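PDB 3F6O: probable transcriptional regulator, ArsR family protein from Rhodococcus sp. RHA1, which probably acts as a DNA-binding transcription factor of the ArsR family, a dimeric winged helix-turn-helix regulator. Local coordinates for residues Pro46-Met49 / Lys50-Phe54; Ile11-Ala14 / Leu15-Pro18. All blocks are in the same frame, centred on the assembly; numbering follows the deposited sequence.

How the contacts relate
Both contacts are local, each joining neighbouring turns of one continuous piece of chain, and their centres lie about 13 Å apart. Contact 2 comes first, where helix 5-15 runs out into the short link to helix 18-28; contact 1 follows, taking up most of helix 45-57. They meet directly: CE2 and CZ of the F54 ring rest on A14 N and on CG of Q13, while H51 packs on D17. R20 of helix 18-28 joins the two, with a weak hydrogen bond to H51, a cation-pi contact to F54 and bonds to the Q13 and A14 carbonyls. Contact 2 also touches the second subunit, which is consistent with a tight connection between the helix-turn-helix and the dimer interface.

Contact 1: Pro46-Met49 / Lys50-Phe54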
ATOM      1  N   PRO A  46       4.577  15.913 -18.447  1.00 24.74           N
ATOM      2  CA  PRO A  46       4.099  16.514 -17.183  1.00 23.95           C
ATOM      3  C   PRO A  46       3.330  15.530 -16.298  1.00 22.88           C
ATOM      4  O   PRO A  46       3.543  15.497 -15.069  1.00 23.36           O
ATOM      5  CB  PRO A  46       3.153  17.624 -17.665  1.00 23.34           C
ATOM      6  CG  PRO A  46       3.748  18.045 -18.987  1.00 25.64           C
ATOM      7  CD  PRO A  46       4.132  16.710 -19.612  1.00 24.28           C
ATOM      8  N   SER A  47       2.458  14.737 -16.905  1.00 21.98           N
ATOM      9  CA  SER A  47       1.709  13.722 -16.163  1.00 21.51           C
ATOM     10  C   SER A  47       2.638  12.647 -15.594  1.00 20.15           C
ATOM     11  O   SER A  47       2.444  12.185 -14.469  1.00 19.18           O
ATOM     12  CB  SER A  47       0.634  13.070 -17.024  1.00 22.50           C
ATOM     13  OG  SER A  47      -0.282  14.059 -17.482  1.00 26.02           O
ATOM     14  N   PHE A  48       3.654  12.281 -16.367  1.00 18.70           N
ATOM     15  CA  PHE A  48       4.640  11.304 -15.889  1.00 17.97           C
ATOM     16  C   PHE A  48       5.479  11.865 -14.748  1.00 17.45           C
ATOM     17  O   PHE A  48       5.744  11.169 -13.769  1.00 16.22           O
ATOM     18  CB  PHE A  48       5.542  10.799 -17.008  1.00 17.26           C
ATOM     19  CG  PHE A  48       6.455   9.654 -16.572  1.00 17.06           C
ATOM     20  CD1 PHE A  48       5.933   8.386 -16.287  1.00 15.67           C
ATOM     21  CD2 PHE A  48       7.817   9.861 -16.435  1.00 17.18           C
ATOM     22  CE1 PHE A  48       6.792   7.308 -15.876  1.00 16.07           C
ATOM     23  CE2 PHE A  48       8.677   8.809 -16.028  1.00 16.44           C
ATOM     24  CZ  PHE A  48       8.150   7.532 -15.763  1.00 16.49           C
ATOM     25  N   MET A  49       5.870  13.128 -14.876  1.00 17.19           N
ATOM     26  CA  MET A  49       6.608  13.814 -13.824  1.00 17.41           C
ATOM     27  C   MET A  49       5.868  13.852 -12.485  1.00 16.60           C
ATOM     28  O   MET A  49       6.489  13.828 -11.438  1.00 16.57           O
ATOM     29  CB  MET A  49       7.054  15.210 -14.284  1.00 17.58           C
ATOM     30  CG  MET A  49       8.200  15.213 -15.340  1.00 21.02           C
ATOM     31  SD  MET A  49       9.636  14.195 -14.929  1.00 24.41           S
ATOM     32  CE  MET A  49      10.079  14.830 -13.325  1.00 23.93           C
ATOM     33  N   LYS A  50       4.542  13.897 -12.523  1.00 17.17           N
ATOM     34  CA  LYS A  50       3.738  13.804 -11.293  1.00 17.69           C
ATOM     35  C   LYS A  50       3.993  12.483 -10.561  1.00 17.05           C
ATOM     36  O   LYS A  50       4.121  12.453  -9.338  1.00 15.63           O
ATOM     37  CB  LYS A  50       2.251  13.962 -11.617  1.00 18.01           C
ATOM     38  CG  LYS A  50       1.775  15.381 -11.475  1.00 24.07           C
ATOM     39  CD  LYS A  50       0.807  15.760 -12.565  1.00 31.99           C
ATOM     40  CE  LYS A  50      -0.593  15.296 -12.315  1.00 34.73           C
ATOM     41  NZ  LYS A  50      -1.479  16.085 -13.245  1.00 36.86           N
ATOM     42  N   HIS A  51       4.116  11.408 -11.319  1.00 16.03           N
ATOM     43  CA  HIS A  51       4.449  10.100 -10.723  1.00 16.79           C
ATOM     44  C   HIS A  51       5.877  10.036 -10.176  1.00 16.37           C
ATOM     45  O   HIS A  51       6.113   9.563  -9.068  1.00 15.55           O
ATOM     46  CB  HIS A  51       4.201   8.977 -11.727  1.00 16.64           C
ATOM     47  CG  HIS A  51       2.764   8.829 -12.097  1.00 18.54           C
ATOM     48  ND1 HIS A  51       1.783   8.639 -11.153  1.00 18.83           N
ATOM     49  CD2 HIS A  51       2.134   8.861 -13.295  1.00 20.05           C
ATOM     50  CE1 HIS A  51       0.606   8.551 -11.753  1.00 20.94           C
ATOM     51  NE2 HIS A  51       0.793   8.679 -13.055  1.00 22.99           N
ATOM     52  N   ILE A  52       6.827  10.512 -10.956  1.00 15.91           N
ATOM     53  CA  ILE A  52       8.204  10.579 -10.493  1.00 15.43           C
ATOM     54  C   ILE A  52       8.307  11.405  -9.173  1.00 15.10           C
ATOM     55  O   ILE A  52       8.930  10.988  -8.188  1.00 14.45           O
ATOM     56  CB  ILE A  52       9.101  11.186 -11.604  1.00 15.84           C
ATOM     57  CG1 ILE A  52       9.189  10.217 -12.803  1.00 15.57           C
ATOM     58  CG2 ILE A  52      10.504  11.524 -11.064  1.00 15.41           C
ATOM     59  CD1 ILE A  52       9.858   8.851 -12.490  1.00 18.10           C
ATOM     60  N   HIS A  53       7.681  12.577  -9.170  1.00 15.99           N
ATOM     61  CA  HIS A  53       7.721  13.450  -7.998  1.00 17.09           C
ATOM     62  C   HIS A  53       7.072  12.798  -6.779  1.00 16.36           C
ATOM     63  O   HIS A  53       7.560  12.915  -5.655  1.00 15.73           O
ATOM     64  CB  HIS A  53       7.051  14.792  -8.310  1.00 17.69           C
ATOM     65  CG  HIS A  53       7.872  15.661  -9.210  1.00 21.11           C
ATOM     66  ND1 HIS A  53       7.332  16.362 -10.268  1.00 24.65           N
ATOM     67  CD2 HIS A  53       9.205  15.918  -9.229  1.00 25.28           C
ATOM     68  CE1 HIS A  53       8.290  17.023 -10.896  1.00 23.50           C
ATOM     69  NE2 HIS A  53       9.435  16.773 -10.287  1.00 24.96           N
ATOM     70  N   PHE A  54       5.965  12.103  -7.012  1.00 16.57           N
ATOM     71  CA  PHE A  54       5.267  11.435  -5.919  1.00 16.44           C
ATOM     72  C   PHE A  54       6.166  10.342  -5.343  1.00 16.04           C
ATOM     73  O   PHE A  54       6.281  10.207  -4.118  1.00 15.83           O
ATOM     74  CB  PHE A  54       3.906  10.881  -6.380  1.00 17.37           C
ATOM     75  CG  PHE A  54       3.003  10.529  -5.231  1.00 18.86           C
ATOM     76  CD1 PHE A  54       1.961  11.366  -4.871  1.00 23.04           C
ATOM     77  CD2 PHE A  54       3.241   9.399  -4.456  1.00 20.62           C
ATOM     78  CE1 PHE A  54       1.148  11.042  -3.780  1.00 25.47           C
ATOM     79  CE2 PHE A  54       2.431   9.083  -3.360  1.00 21.80           C
ATOM     80  CZ  PHE A  54       1.414   9.899  -3.022  1.00 23.31           C
TER
HETATM   81  O   HOH W   1      -2.045  14.190 -14.943  1.00 34.01           O
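F48 and I52, one helical turn apart, carry the apolar side of this contact. CE2 of F48 lies 3.6 Å from CG1 of I52 and meets CD1 as well, the ring and the branched chain passing at a slant. CG of F48 is anti to its backbone N (chi1 -173°), which sets the ring beside its carbonyl carbon and carries it on towards I52; it packs among V34, L37 and A38 of helix 34-38 and T19 and V23 of helix 18-28. A serine here would probably open a gap between those helices and strip I52 of its ring neighbour. Next to it M49 bends its chain at chi2 and chi3 so that CE sits 3.7 Å from NE2 of H53 and 4.0 Å from CG2 of I52.

Among the polar contacts, the backbone bonds are those of a regular helix: I52 N to F48 O (3.1 Å, N-H...O 166°), H53 N to M49 O (2.9 Å) and K50 N to P46 O. On the exposed side, one water bridges S47 OG and K50 NZ, accepting from the lysine at 2.6 Å. H51 sets CD2 3.5 Å from S47 O, while its ND1 has a weak hydrogen bond with R20. Helix 45-57, buried on the F48 face and open on the K50 face, fits the recognition helix of an ArsR-type winged helix-turn-helix.

Contact 2: Ile11-Ala14 / Leu15-Pro18; sequences IFQA and LADP
The flat carboxamide of Q13 meets A16 through its nitrogen: CB of A16 approaches NE2 obliquely, at 3.8 Å and well out of the amide plane. Its polar atoms pair across the dimer, NE2 with OE1 of Q13 in the second subunit, and F54 of helix 45-57 packs against the chain behind the amide. CG is anti to the backbone N (chi1 -174°) and the chain then bends at chi2, which carries the amide onward, towards A16. The ring of F12 turns from the following residues of its own chain and packs against V82 of helix 77-94 and L15 of the second subunit.

Behind these groups the backbone leaves helix 5-15. A16 N donates to Q13 O at 3.2 Å, a bond spanning three residues as in a 3-10-like turn, with the donor 71° out of the carbonyl plane and off the lone pairs; CB of A16 approaches the same Q13 O to 3.4 Å. L15 N makes a weak bond to F12 O. This is the short link between the first two helices of the ArsR-type fold, and D17 is the N-cap of helix 18-28: its OD2 accepts from R20 N.

The carbonyls around the turn are taken up by arginines of that helix, with R20 bonding to Q13 O and A14 O and R21 to L15 O. I11 O accepts from W60 NE1, and CG of L15 comes within 3.7 Å of the same I11 O. On the apolar side L15 also packs on W60 and on F12 of the second subunit.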
ATOM      1  N   ILE A  11       3.667   6.204   1.593  1.00 17.19           N
ATOM      2  CA  ILE A  11       4.342   5.005   1.071  1.00 17.19           C
ATOM      3  C   ILE A  11       3.325   4.092   0.376  1.00 15.71           C
ATOM      4  O   ILE A  11       3.533   3.649  -0.745  1.00 16.18           O
ATOM      5  CB  ILE A  11       5.121   4.291   2.207  1.00 17.42           C
ATOM      6  CG1 ILE A  11       6.442   5.045   2.486  1.00 18.27           C
ATOM      7  CG2 ILE A  11       5.398   2.802   1.887  1.00 18.67           C
ATOM      8  CD1 ILE A  11       7.109   4.563   3.753  1.00 21.61           C
ATOM      9  N   PHE A  12       2.213   3.824   1.045  1.00 14.85           N
ATOM     10  CA  PHE A  12       1.190   2.997   0.436  1.00 15.10           C
ATOM     11  C   PHE A  12       0.443   3.713  -0.703  1.00 15.29           C
ATOM     12  O   PHE A  12       0.155   3.093  -1.712  1.00 14.82           O
ATOM     13  CB  PHE A  12       0.219   2.488   1.492  1.00 14.80           C
ATOM     14  CG  PHE A  12       0.770   1.400   2.339  1.00 14.65           C
ATOM     15  CD1 PHE A  12       1.199   0.204   1.767  1.00 15.52           C
ATOM     16  CD2 PHE A  12       0.790   1.533   3.714  1.00 14.93           C
ATOM     17  CE1 PHE A  12       1.687  -0.814   2.581  1.00 16.68           C
ATOM     18  CE2 PHE A  12       1.266   0.502   4.539  1.00 17.42           C
ATOM     19  CZ  PHE A  12       1.715  -0.668   3.962  1.00 15.82           C
ATOM     20  N   GLN A  13       0.176   5.017  -0.576  1.00 14.90           N
ATOM     21  CA  GLN A  13      -0.459   5.748  -1.684  1.00 15.57           C
ATOM     22  C   GLN A  13       0.365   5.685  -2.976  1.00 15.21           C
ATOM     23  O   GLN A  13      -0.187   5.623  -4.091  1.00 15.68           O
ATOM     24  CB  GLN A  13      -0.705   7.216  -1.283  1.00 15.86           C
ATOM     25  CG  GLN A  13      -1.493   8.008  -2.318  1.00 20.29           C
ATOM     26  CD  GLN A  13      -2.913   7.536  -2.474  1.00 22.65           C
ATOM     27  OE1 GLN A  13      -3.726   7.699  -1.574  1.00 25.45           O
ATOM     28  NE2 GLN A  13      -3.231   6.950  -3.633  1.00 24.88           N
ATOM     29  N   ALA A  14       1.687   5.697  -2.823  1.00 14.64           N
ATOM     30  CA  ALA A  14       2.583   5.628  -3.962  1.00 13.75           C
ATOM     31  C   ALA A  14       2.373   4.322  -4.717  1.00 13.84           C
ATOM     32  O   ALA A  14       2.353   4.317  -5.945  1.00 12.72           O
ATOM     33  CB  ALA A  14       4.033   5.795  -3.535  1.00 12.27           C
ATOM     34  N   LEU A  15       2.198   3.231  -3.979  1.00 14.11           N
ATOM     35  CA  LEU A  15       1.996   1.906  -4.582  1.00 15.18           C
ATOM     36  C   LEU A  15       0.598   1.673  -5.184  1.00 16.44           C
ATOM     37  O   LEU A  15       0.379   0.669  -5.875  1.00 16.66           O
ATOM     38  CB  LEU A  15       2.290   0.800  -3.541  1.00 15.23           C
ATOM     39  CG  LEU A  15       3.713   0.716  -3.017  1.00 13.99           C
ATOM     40  CD1 LEU A  15       3.903  -0.495  -2.066  1.00 18.08           C
ATOM     41  CD2 LEU A  15       4.727   0.677  -4.156  1.00 14.42           C
ATOM     42  N   ALA A  16      -0.346   2.586  -4.923  1.00 17.13           N
ATOM     43  CA  ALA A  16      -1.714   2.427  -5.428  1.00 17.54           C
ATOM     44  C   ALA A  16      -1.837   2.640  -6.946  1.00 19.07           C
ATOM     45  O   ALA A  16      -2.840   2.265  -7.549  1.00 20.22           O
ATOM     46  CB  ALA A  16      -2.659   3.356  -4.659  1.00 17.94           C
ATOM     47  N   ASP A  17      -0.825   3.243  -7.562  1.00 19.77           N
ATOM     48  CA  ASP A  17      -0.830   3.551  -9.003  1.00 20.20           C
ATOM     49  C   ASP A  17       0.004   2.544  -9.798  1.00 20.25           C
ATOM     50  O   ASP A  17       1.162   2.247  -9.438  1.00 19.33           O
ATOM     51  CB  ASP A  17      -0.316   4.976  -9.232  1.00 20.26           C
ATOM     52  CG  ASP A  17      -0.346   5.386 -10.685  1.00 22.35           C
ATOM     53  OD1 ASP A  17      -1.407   5.836 -11.148  1.00 23.26           O
ATOM     54  OD2 ASP A  17       0.690   5.264 -11.381  1.00 22.67           O
ATOM     55  N   PRO A  18      -0.572   2.022 -10.894  1.00 20.64           N
ATOM     56  CA  PRO A  18       0.133   1.015 -11.674  1.00 21.23           C
ATOM     57  C   PRO A  18       1.375   1.537 -12.425  1.00 20.59           C
ATOM     58  O   PRO A  18       2.336   0.767 -12.637  1.00 21.12           O
ATOM     59  CB  PRO A  18      -0.946   0.529 -12.683  1.00 21.91           C
ATOM     60  CG  PRO A  18      -1.873   1.695 -12.833  1.00 22.71           C
ATOM     61  CD  PRO A  18      -1.910   2.342 -11.461  1.00 20.22           C
TER